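Local coordinates for siroheme decarboxylase (Hydrogenobacter thermophilus, PDB 4CH7), which catalyses the decarboxylation of siroheme to 12,18-didecarboxysiroheme, probably by way of a monodecarboxylated intermediate, in heme d1 biosynthesis, at residues His52-Tyr57 against Lys314-Tyr319; Thr166-Glu171 against Arg214-Arg219; Lys173-Ile178 against Glu202-Lys207. All blocks are in the same frame, centred on the assembly; numbering follows the deposited sequence.

Interaction 1: residues His52-Tyr57 against Lys314-Tyr319; sequences HIAPIY and KVRIKY
Arg-316 sets one corner of its guanidinium over a face of the His-52 imidazole, a clear example of a long side chain bridging two parts of a fold that their backbones keep well apart. NH2 of Arg-316 does the touching, 2.8 Å from ND1 of His-52 and 3.2 Å from its CG. The two flat groups stand at 77°, so the guanidinium rises steeply from the ring and meets it with an edge instead of lying flat on it. CG of Arg-316 lies between its backbone N and carbonyl carbon (chi1 59°), and a bend at chi3 turns the guanidinium to the ring. The other terminal nitrogen, NH1, faces the methyl of Ala-54 at 4.4 Å from CB, also at the guanidinium edge. With an alanine in place of His-52, the NH2 end of Arg-316 would probably lose the surface it abuts and be freer to swing.

At the far end of the segments the backbones come nearest, with 9.3 Å between the CA atoms of Tyr-57 and Tyr-319. Here OH of Tyr-319 stops 4.2 Å from the backbone O of Tyr-57, a loose approach. The Tyr-57 side chain sets out from CA toward the other segment, but its ring leads away, and its hydroxyl hydrogen-bonds to Thr-179. The Tyr-319 ring carries CG1 of Ile-317 over one face, offset toward the rim, and Tyr-64 packs edge-to-face with it.

Residues 314-319 lead out of barrel strand 303-314, and the Arg-316 side chain is about 7 Å from that of His-93, the inferred active-site residue on strand 91-97. Strand 53-57 pairs with strand 217-222, while Val-176 of helix 170-179 lies against Tyr-57 and Tyr-319.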
loop_
_atom_site.group_PDB
_atom_site.type_symbol
_atom_site.label_atom_id
_atom_site.label_comp_id
_atom_site.label_asym_id
_atom_site.label_seq_id
_atom_site.Cartn_x
_atom_site.Cartn_y
_atom_site.Cartn_z
ATOM N N HIS A 52 1.663 -14.494 3.816
ATOM C CA HIS A 52 1.454 -13.822 5.079
ATOM C C HIS A 52 -0.008 -13.878 5.476
ATOM O O HIS A 52 -0.860 -14.335 4.709
ATOM C CB HIS A 52 1.909 -12.368 4.959
ATOM C CG HIS A 52 2.572 -11.836 6.190
ATOM N ND1 HIS A 52 2.048 -10.795 6.922
ATOM C CD2 HIS A 52 3.716 -12.199 6.811
ATOM C CE1 HIS A 52 2.841 -10.536 7.944
ATOM N NE2 HIS A 52 3.864 -11.376 7.902
ATOM N N ILE A 53 -0.278 -13.411 6.687
ATOM C CA ILE A 53 -1.625 -13.293 7.212
ATOM C C ILE A 53 -1.560 -12.234 8.304
ATOM O O ILE A 53 -0.787 -12.358 9.254
ATOM C CB ILE A 53 -2.144 -14.647 7.741
ATOM C CG1 ILE A 53 -3.461 -14.477 8.494
ATOM C CG2 ILE A 53 -1.094 -15.343 8.603
ATOM C CD1 ILE A 53 -4.268 -15.753 8.535
ATOM N N ALA A 54 -2.343 -11.172 8.147
ATOM C CA ALA A 54 -2.150 -9.983 8.965
ATOM C C ALA A 54 -3.363 -9.076 8.941
ATOM O O ALA A 54 -4.206 -9.179 8.050
ATOM C CB ALA A 54 -0.921 -9.216 8.482
ATOM N N PRO A 55 -3.461 -8.187 9.940
ATOM C CA PRO A 55 -4.459 -7.118 9.888
ATOM C C PRO A 55 -4.139 -6.162 8.750
ATOM O O PRO A 55 -2.963 -5.955 8.447
ATOM C CB PRO A 55 -4.261 -6.396 11.222
ATOM C CG PRO A 55 -3.662 -7.424 12.133
ATOM C CD PRO A 55 -2.775 -8.247 11.245
ATOM N N ILE A 56 -5.167 -5.599 8.124
ATOM C CA ILE A 56 -4.961 -4.546 7.137
ATOM C C ILE A 56 -5.549 -3.250 7.687
ATOM O O ILE A 56 -6.754 -3.156 7.924
ATOM C CB ILE A 56 -5.577 -4.891 5.754
ATOM C CG1 ILE A 56 -4.687 -5.875 4.990
ATOM C CG2 ILE A 56 -5.739 -3.640 4.911
ATOM C CD1 ILE A 56 -4.775 -7.306 5.465
ATOM N N TYR A 57 -4.687 -2.263 7.909
ATOM C CA TYR A 57 -5.117 -0.981 8.456
ATOM C C TYR A 57 -5.248 0.060 7.349
ATOM O O TYR A 57 -4.481 0.042 6.386
ATOM C CB TYR A 57 -4.130 -0.494 9.520
ATOM C CG TYR A 57 -4.178 -1.283 10.811
ATOM C CD1 TYR A 57 -5.130 -1.004 11.777
ATOM C CD2 TYR A 57 -3.269 -2.303 11.064
ATOM C CE1 TYR A 57 -5.184 -1.716 12.957
ATOM C CE2 TYR A 57 -3.316 -3.024 12.244
ATOM C CZ TYR A 57 -4.275 -2.723 13.186
ATOM O OH TYR A 57 -4.331 -3.432 14.363
ATOM N N LYS A 314 10.706 -2.337 -2.629
ATOM C CA LYS A 314 9.318 -2.749 -2.501
ATOM C C LYS A 314 9.137 -3.452 -1.168
ATOM O O LYS A 314 9.164 -4.679 -1.086
ATOM C CB LYS A 314 8.895 -3.675 -3.639
ATOM C CG LYS A 314 7.406 -3.993 -3.630
ATOM C CD LYS A 314 7.051 -5.064 -4.639
ATOM C CE LYS A 314 5.555 -5.078 -4.905
ATOM N NZ LYS A 314 4.754 -5.125 -3.653
ATOM N N VAL A 315 8.979 -2.656 -0.119
ATOM C CA VAL A 315 8.663 -3.176 1.196
ATOM C C VAL A 315 7.314 -2.595 1.568
ATOM O O VAL A 315 6.779 -1.754 0.846
ATOM C CB VAL A 315 9.706 -2.736 2.237
ATOM C CG1 VAL A 315 11.108 -3.048 1.747
ATOM C CG2 VAL A 315 9.576 -1.249 2.524
ATOM N N ARG A 316 6.752 -3.046 2.680
ATOM C CA ARG A 316 5.607 -2.352 3.240
ATOM C C ARG A 316 6.003 -1.754 4.576
ATOM O O ARG A 316 6.702 -2.379 5.375
ATOM C CB ARG A 316 4.398 -3.268 3.383
ATOM C CG ARG A 316 4.636 -4.469 4.257
ATOM C CD ARG A 316 3.342 -5.197 4.523
ATOM N NE ARG A 316 3.574 -6.627 4.647
ATOM C CZ ARG A 316 2.696 -7.485 5.150
ATOM N NH1 ARG A 316 1.521 -7.058 5.593
ATOM N NH2 ARG A 316 3.002 -8.770 5.215
ATOM N N ILE A 317 5.558 -0.525 4.800
ATOM C CA ILE A 317 5.939 0.234 5.977
ATOM C C ILE A 317 5.402 -0.386 7.260
ATOM O O ILE A 317 4.357 -1.040 7.262
ATOM C CB ILE A 317 5.427 1.679 5.878
ATOM C CG1 ILE A 317 3.909 1.695 5.672
ATOM C CG2 ILE A 317 6.110 2.407 4.731
ATOM C CD1 ILE A 317 3.307 3.081 5.669
ATOM N N LYS A 318 6.137 -0.191 8.348
ATOM C CA LYS A 318 5.622 -0.501 9.669
ATOM C C LYS A 318 5.087 0.802 10.238
ATOM O O LYS A 318 5.777 1.823 10.220
ATOM C CB LYS A 318 6.720 -1.062 10.571
ATOM C CG LYS A 318 7.513 -2.197 9.947
ATOM C CD LYS A 318 6.609 -3.331 9.492
ATOM C CE LYS A 318 6.023 -4.089 10.672
ATOM N NZ LYS A 318 5.250 -5.283 10.230
ATOM N N TYR A 319 3.851 0.777 10.720
ATOM C CA TYR A 319 3.233 1.985 11.245
ATOM C C TYR A 319 3.723 2.291 12.655
ATOM O O TYR A 319 3.965 1.379 13.447
ATOM C CB TYR A 319 1.708 1.866 11.231
ATOM C CG TYR A 319 1.113 1.724 9.846
ATOM C CD1 TYR A 319 1.031 2.812 8.989
ATOM C CD2 TYR A 319 0.623 0.504 9.403
ATOM C CE1 TYR A 319 0.485 2.686 7.724
ATOM C CE2 TYR A 319 0.075 0.370 8.141
ATOM C CZ TYR A 319 0.009 1.463 7.306
ATOM O OH TYR A 319 -0.534 1.338 6.048
#

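Interaction 2: residues Thr166-Glu171 against Arg214-Arg219; sequences TPLTEE and RGVLRR
Arg-214 turns toward Thr-166 and Leu-168 with CG beside its backbone N, opposite the carbonyl carbon (chi1 -70°), and a bend at chi3 (50°) then swings the guanidinium across to them. NH2 is the atom that arrives. It comes within 3.5 Å of the backbone O of Thr-166, which lies at the guanidinium edge near its plane, and 4.0 Å from CB of the same threonine. CD1 of Leu-168 approaches NH2 obliquely, also at 4.0 Å. A water helps to join the two sides: it donates to the O of Pro-167 at 2.6 Å and weakly accepts from NH2 of Arg-214 at 3.1 Å. The other terminal nitrogen, NH1, has a firmer hold outside the pair, a salt bridge to Glu-172.

The two methyls of Leu-168 divide the work. While CD1 serves the arginine, CD2 packs against CG1 of Val-216 at 4.4 Å, a light apolar touch that Leu-62 extends by lying on both residues.

Between Arg-214 and Val-216 in the chain sits Gly-215, whose positive phi (84°) closes helix 201-213 in a Schellman motif and turns the chain toward strand 217-222. On the other segment, Thr-169 is the N-cap of helix 170-179. The contact joins the run leading into helix 170-179 to the turn that leaves helix 201-213, just ahead of the classic beta bulge that Arg-218 and Arg-219 form opposite Ile-56 of strand 53-57.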
loop_
_atom_site.group_PDB
_atom_site.type_symbol
_atom_site.label_atom_id
_atom_site.label_comp_id
_atom_site.label_asym_id
_atom_site.label_seq_id
_atom_site.Cartn_x
_atom_site.Cartn_y
_atom_site.Cartn_z
ATOM N N THR A 166 -10.549 10.237 13.060
ATOM C CA THR A 166 -10.313 10.660 14.432
ATOM C C THR A 166 -8.882 10.293 14.783
ATOM O O THR A 166 -8.483 9.139 14.619
ATOM C CB THR A 166 -11.273 9.980 15.425
ATOM O OG1 THR A 166 -12.627 10.308 15.089
ATOM C CG2 THR A 166 -10.982 10.443 16.849
ATOM N N PRO A 167 -8.096 11.282 15.240
ATOM C CA PRO A 167 -6.707 11.053 15.649
ATOM C C PRO A 167 -6.594 9.897 16.633
ATOM O O PRO A 167 -7.330 9.850 17.619
ATOM C CB PRO A 167 -6.333 12.365 16.339
ATOM C CG PRO A 167 -7.162 13.395 15.640
ATOM C CD PRO A 167 -8.471 12.707 15.332
ATOM N N LEU A 168 -5.684 8.969 16.358
ATOM C CA LEU A 168 -5.518 7.801 17.211
ATOM C C LEU A 168 -4.838 8.170 18.522
ATOM O O LEU A 168 -3.896 8.961 18.543
ATOM C CB LEU A 168 -4.724 6.703 16.493
ATOM C CG LEU A 168 -5.510 5.684 15.662
ATOM C CD1 LEU A 168 -6.321 6.362 14.574
ATOM C CD2 LEU A 168 -4.583 4.639 15.057
ATOM N N THR A 169 -5.335 7.604 19.616
ATOM C CA THR A 169 -4.685 7.756 20.911
ATOM C C THR A 169 -3.373 6.985 20.891
ATOM O O THR A 169 -3.141 6.170 20.000
ATOM C CB THR A 169 -5.566 7.226 22.056
ATOM O OG1 THR A 169 -5.676 5.799 21.966
ATOM C CG2 THR A 169 -6.956 7.844 21.994
ATOM N N GLU A 170 -2.511 7.245 21.868
ATOM C CA GLU A 170 -1.229 6.555 21.943
ATOM C C GLU A 170 -1.414 5.067 22.236
ATOM O O GLU A 170 -0.542 4.258 21.925
ATOM C CB GLU A 170 -0.329 7.207 22.991
ATOM C CG GLU A 170 -0.050 8.681 22.729
ATOM C CD GLU A 170 0.764 8.912 21.469
ATOM O OE1 GLU A 170 1.688 8.117 21.201
ATOM O OE2 GLU A 170 0.484 9.894 20.751
ATOM N N GLU A 171 -2.552 4.711 22.827
ATOM C CA GLU A 171 -2.873 3.307 23.068
ATOM C C GLU A 171 -3.211 2.604 21.757
ATOM O O GLU A 171 -2.731 1.500 21.493
ATOM C CB GLU A 171 -4.042 3.168 24.046
ATOM C CG GLU A 171 -4.399 1.721 24.363
ATOM C CD GLU A 171 -5.553 1.597 25.333
ATOM O OE1 GLU A 171 -6.715 1.734 24.900
ATOM O OE2 GLU A 171 -5.293 1.352 26.527
ATOM N N ARG A 214 -14.849 1.828 12.725
ATOM C CA ARG A 214 -14.419 3.134 12.246
ATOM C C ARG A 214 -13.683 3.034 10.913
ATOM O O ARG A 214 -13.369 4.052 10.296
ATOM C CB ARG A 214 -13.528 3.814 13.289
ATOM C CG ARG A 214 -14.265 4.251 14.549
ATOM C CD ARG A 214 -13.309 4.426 15.720
ATOM N NE ARG A 214 -12.155 5.249 15.373
ATOM C CZ ARG A 214 -11.102 5.435 16.163
ATOM N NH1 ARG A 214 -11.051 4.856 17.353
ATOM N NH2 ARG A 214 -10.094 6.197 15.763
ATOM N N GLY A 215 -13.412 1.811 10.468
ATOM C CA GLY A 215 -12.732 1.605 9.201
ATOM C C GLY A 215 -11.222 1.706 9.302
ATOM O O GLY A 215 -10.514 1.501 8.313
ATOM N N VAL A 216 -10.731 2.038 10.494
ATOM C CA VAL A 216 -9.295 2.099 10.750
ATOM C C VAL A 216 -8.693 0.722 10.518
ATOM O O VAL A 216 -7.619 0.587 9.921
ATOM C CB VAL A 216 -9.000 2.545 12.190
ATOM C CG1 VAL A 216 -7.506 2.737 12.392
ATOM C CG2 VAL A 216 -9.746 3.827 12.512
ATOM N N LEU A 217 -9.398 -0.296 11.000
ATOM C CA LEU A 217 -9.055 -1.679 10.706
ATOM C C LEU A 217 -9.963 -2.182 9.591
ATOM O O LEU A 217 -11.176 -2.287 9.773
ATOM C CB LEU A 217 -9.216 -2.560 11.948
ATOM C CG LEU A 217 -8.881 -4.046 11.785
ATOM C CD1 LEU A 217 -7.451 -4.211 11.321
ATOM C CD2 LEU A 217 -9.112 -4.810 13.079
ATOM N N ARG A 218 -9.378 -2.483 8.435
ATOM C CA ARG A 218 -10.152 -2.997 7.310
ATOM C C ARG A 218 -10.575 -4.435 7.549
ATOM O O ARG A 218 -11.764 -4.764 7.490
ATOM C CB ARG A 218 -9.350 -2.920 6.012
ATOM C CG ARG A 218 -9.291 -1.541 5.373
ATOM C CD ARG A 218 -8.599 -1.617 4.023
ATOM N NE ARG A 218 -8.532 -0.322 3.355
ATOM C CZ ARG A 218 -7.404 0.249 2.943
ATOM N NH1 ARG A 218 -6.242 -0.361 3.127
ATOM N NH2 ARG A 218 -7.440 1.430 2.341
ATOM N N ARG A 219 -9.587 -5.282 7.825
ATOM C CA ARG A 219 -9.807 -6.711 7.981
ATOM C C ARG A 219 -8.526 -7.388 8.439
ATOM O O ARG A 219 -7.452 -6.786 8.422
ATOM C CB ARG A 219 -10.245 -7.315 6.647
ATOM C CG ARG A 219 -9.218 -7.137 5.546
ATOM C CD ARG A 219 -9.871 -7.006 4.182
ATOM N NE ARG A 219 -10.554 -8.228 3.775
ATOM C CZ ARG A 219 -9.956 -9.241 3.157
ATOM N NH1 ARG A 219 -8.661 -9.178 2.879
ATOM N NH2 ARG A 219 -10.649 -10.318 2.818
HETATM O O HOH W 1 -8.815 7.740 18.147
#

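Interaction 3: residues Lys173-Ile178 against Glu202-Lys207; sequences KRIVSI and EELLEK
Ile-175 and Leu-204 mark the nearest approach of two helical backbones, their CA atoms 8.2 Å apart, and each segment keeps regular i to i+4 bonding, as in Ser-177 N to Lys-173 O and Glu-206 N to Glu-202 O. On the first helix the contact rests almost wholly on one side chain. Ile-175 is directed at the other helix, and its two branches divide between two partners one turn apart. CG1 stands opposite the carbonyl carbon (chi1 -72°), and the extended chain beyond it carries CD1 to Lys-207, where it lies 3.7 Å from CD and 3.9 Å from CB. The isoleucine meets the lysine at about a right angle, end-on against the aliphatic part of the chain. The shorter branch, CG2, touches CD1 of Leu-204 at 4.2 Å; the leucine does not set out straight toward the isoleucine, and it is the far end of its chain that closes the distance.

Lys-207 illustrates how a charged residue can serve a buried boundary: its methylenes pack on Ile-175, and past a bend at chi4 its NZ forms a salt bridge with Glu-171, one turn ahead of Ile-175 on the neighbouring helix. A polar tie thus flanks the apolar one. Tyr-193 of helix 191-196 and Leu-197 of the following loop both touch Leu-204 and also Ile-178, extending the apolar layer.

Helices 170-179, 191-196 and 201-213 make up the second helix-turn-helix domain of the chain, and packing of the first helix against the third through apolar side chains is characteristic of the trihelical core of such domains.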
loop_
_atom_site.group_PDB
_atom_site.type_symbol
_atom_site.label_atom_id
_atom_site.label_comp_id
_atom_site.label_asym_id
_atom_site.label_seq_id
_atom_site.Cartn_x
_atom_site.Cartn_y
_atom_site.Cartn_z
ATOM N N LYS A 173 -2.243 3.550 18.891
ATOM C CA LYS A 173 -0.983 3.511 18.154
ATOM C C LYS A 173 -0.177 2.273 18.531
ATOM O O LYS A 173 0.352 1.582 17.660
ATOM C CB LYS A 173 -0.157 4.768 18.425
ATOM C CG LYS A 173 -0.673 6.027 17.744
ATOM C CD LYS A 173 0.328 7.165 17.892
ATOM C CE LYS A 173 -0.191 8.453 17.273
ATOM N NZ LYS A 173 0.802 9.564 17.388
ATOM N N ARG A 174 -0.086 2.003 19.832
ATOM C CA ARG A 174 0.602 0.813 20.331
ATOM C C ARG A 174 -0.088 -0.458 19.840
ATOM O O ARG A 174 0.573 -1.421 19.450
ATOM C CB ARG A 174 0.643 0.810 21.861
ATOM C CG ARG A 174 1.499 1.902 22.482
ATOM C CD ARG A 174 1.730 1.632 23.966
ATOM N NE ARG A 174 0.480 1.445 24.700
ATOM C CZ ARG A 174 -0.180 2.422 25.314
ATOM N NH1 ARG A 174 0.285 3.662 25.286
ATOM N NH2 ARG A 174 -1.308 2.162 25.961
ATOM N N ILE A 175 -1.418 -0.451 19.873
ATOM C CA ILE A 175 -2.221 -1.564 19.370
ATOM C C ILE A 175 -1.879 -1.862 17.911
ATOM O O ILE A 175 -1.533 -2.991 17.567
ATOM C CB ILE A 175 -3.733 -1.278 19.501
ATOM C CG1 ILE A 175 -4.175 -1.355 20.962
ATOM C CG2 ILE A 175 -4.541 -2.258 18.667
ATOM C CD1 ILE A 175 -5.647 -1.047 21.175
ATOM N N VAL A 176 -1.977 -0.840 17.062
ATOM C CA VAL A 176 -1.593 -0.958 15.657
ATOM C C VAL A 176 -0.135 -1.394 15.522
ATOM O O VAL A 176 0.187 -2.265 14.712
ATOM C CB VAL A 176 -1.810 0.369 14.902
ATOM C CG1 VAL A 176 -1.222 0.295 13.505
ATOM C CG2 VAL A 176 -3.289 0.703 14.832
ATOM N N SER A 177 0.732 -0.795 16.335
ATOM C CA SER A 177 2.166 -1.077 16.306
ATOM C C SER A 177 2.506 -2.561 16.457
ATOM O O SER A 177 3.287 -3.108 15.676
ATOM C CB SER A 177 2.882 -0.268 17.389
ATOM O OG SER A 177 4.237 -0.659 17.503
ATOM N N ILE A 178 1.905 -3.209 17.451
ATOM C CA ILE A 178 2.244 -4.594 17.772
ATOM C C ILE A 178 1.390 -5.639 17.045
ATOM O O ILE A 178 1.757 -6.813 16.998
ATOM C CB ILE A 178 2.168 -4.869 19.290
ATOM C CG1 ILE A 178 0.717 -5.048 19.740
ATOM C CG2 ILE A 178 2.851 -3.758 20.081
ATOM C CD1 ILE A 178 0.577 -5.894 20.985
ATOM N N GLU A 202 -10.429 -9.653 25.863
ATOM C CA GLU A 202 -11.741 -9.039 25.706
ATOM C C GLU A 202 -11.613 -7.537 25.483
ATOM O O GLU A 202 -12.316 -6.964 24.649
ATOM C CB GLU A 202 -12.610 -9.321 26.935
ATOM C CG GLU A 202 -14.063 -8.884 26.788
ATOM C CD GLU A 202 -14.877 -9.118 28.043
ATOM O OE1 GLU A 202 -15.269 -10.274 28.295
ATOM O OE2 GLU A 202 -15.125 -8.140 28.777
ATOM N N GLU A 203 -10.706 -6.905 26.223
ATOM C CA GLU A 203 -10.474 -5.472 26.086
ATOM C C GLU A 203 -9.785 -5.138 24.760
ATOM O O GLU A 203 -10.101 -4.127 24.134
ATOM C CB GLU A 203 -9.669 -4.943 27.278
ATOM C CG GLU A 203 -10.467 -4.893 28.583
ATOM C CD GLU A 203 -9.595 -4.687 29.806
ATOM O OE1 GLU A 203 -8.390 -5.004 29.742
ATOM O OE2 GLU A 203 -10.122 -4.217 30.836
ATOM N N LEU A 204 -8.852 -5.987 24.335
ATOM C CA LEU A 204 -8.174 -5.801 23.051
ATOM C C LEU A 204 -9.142 -5.953 21.881
ATOM O O LEU A 204 -9.187 -5.102 20.992
ATOM C CB LEU A 204 -7.011 -6.784 22.897
ATOM C CG LEU A 204 -6.291 -6.751 21.547
ATOM C CD1 LEU A 204 -5.797 -5.349 21.240
ATOM C CD2 LEU A 204 -5.140 -7.740 21.505
ATOM N N LEU A 205 -9.905 -7.044 21.884
ATOM C CA LEU A 205 -10.878 -7.317 20.830
ATOM C C LEU A 205 -11.936 -6.219 20.762
ATOM O O LEU A 205 -12.417 -5.864 19.685
ATOM C CB LEU A 205 -11.535 -8.679 21.058
ATOM C CG LEU A 205 -10.612 -9.882 20.870
ATOM C CD1 LEU A 205 -11.291 -11.167 21.304
ATOM C CD2 LEU A 205 -10.174 -9.972 19.425
ATOM N N GLU A 206 -12.284 -5.688 21.930
ATOM C CA GLU A 206 -13.217 -4.575 22.043
ATOM C C GLU A 206 -12.700 -3.370 21.260
ATOM O O GLU A 206 -13.445 -2.730 20.514
ATOM C CB GLU A 206 -13.384 -4.210 23.517
ATOM C CG GLU A 206 -14.459 -3.183 23.815
ATOM C CD GLU A 206 -14.612 -2.935 25.303
ATOM O OE1 GLU A 206 -15.224 -3.783 25.985
ATOM O OE2 GLU A 206 -14.117 -1.895 25.787
ATOM N N LYS A 207 -11.415 -3.078 21.428
ATOM C CA LYS A 207 -10.780 -1.949 20.759
ATOM C C LYS A 207 -10.566 -2.213 19.273
ATOM O O LYS A 207 -10.700 -1.308 18.451
ATOM C CB LYS A 207 -9.453 -1.620 21.438
ATOM C CG LYS A 207 -9.620 -1.140 22.867
ATOM C CD LYS A 207 -8.329 -1.249 23.650
ATOM C CE LYS A 207 -8.576 -0.921 25.106
ATOM N NZ LYS A 207 -8.985 0.496 25.309
#

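From the N terminus, strand 53-57 is reached first, but its partner in interaction 1 comes only at 314-319, so this contact closes a loop of 256 residues. Both other contacts nest within it. Interaction 2 opens at 166-171 and closes at 214-219, and interaction 3 lies inside that loop, joining helix 170-179 to helix 201-213; none cross. Interactions 2 and 3 share helix 170-179 and are linked by the bridge from Glu-171 to Lys-207. Interactions 1 and 2 meet in the two-stranded sheet of 53-57 and 217-222. Together they tie the second helix-turn-helix domain to strand 53-57 and to the segment leaving the barrel.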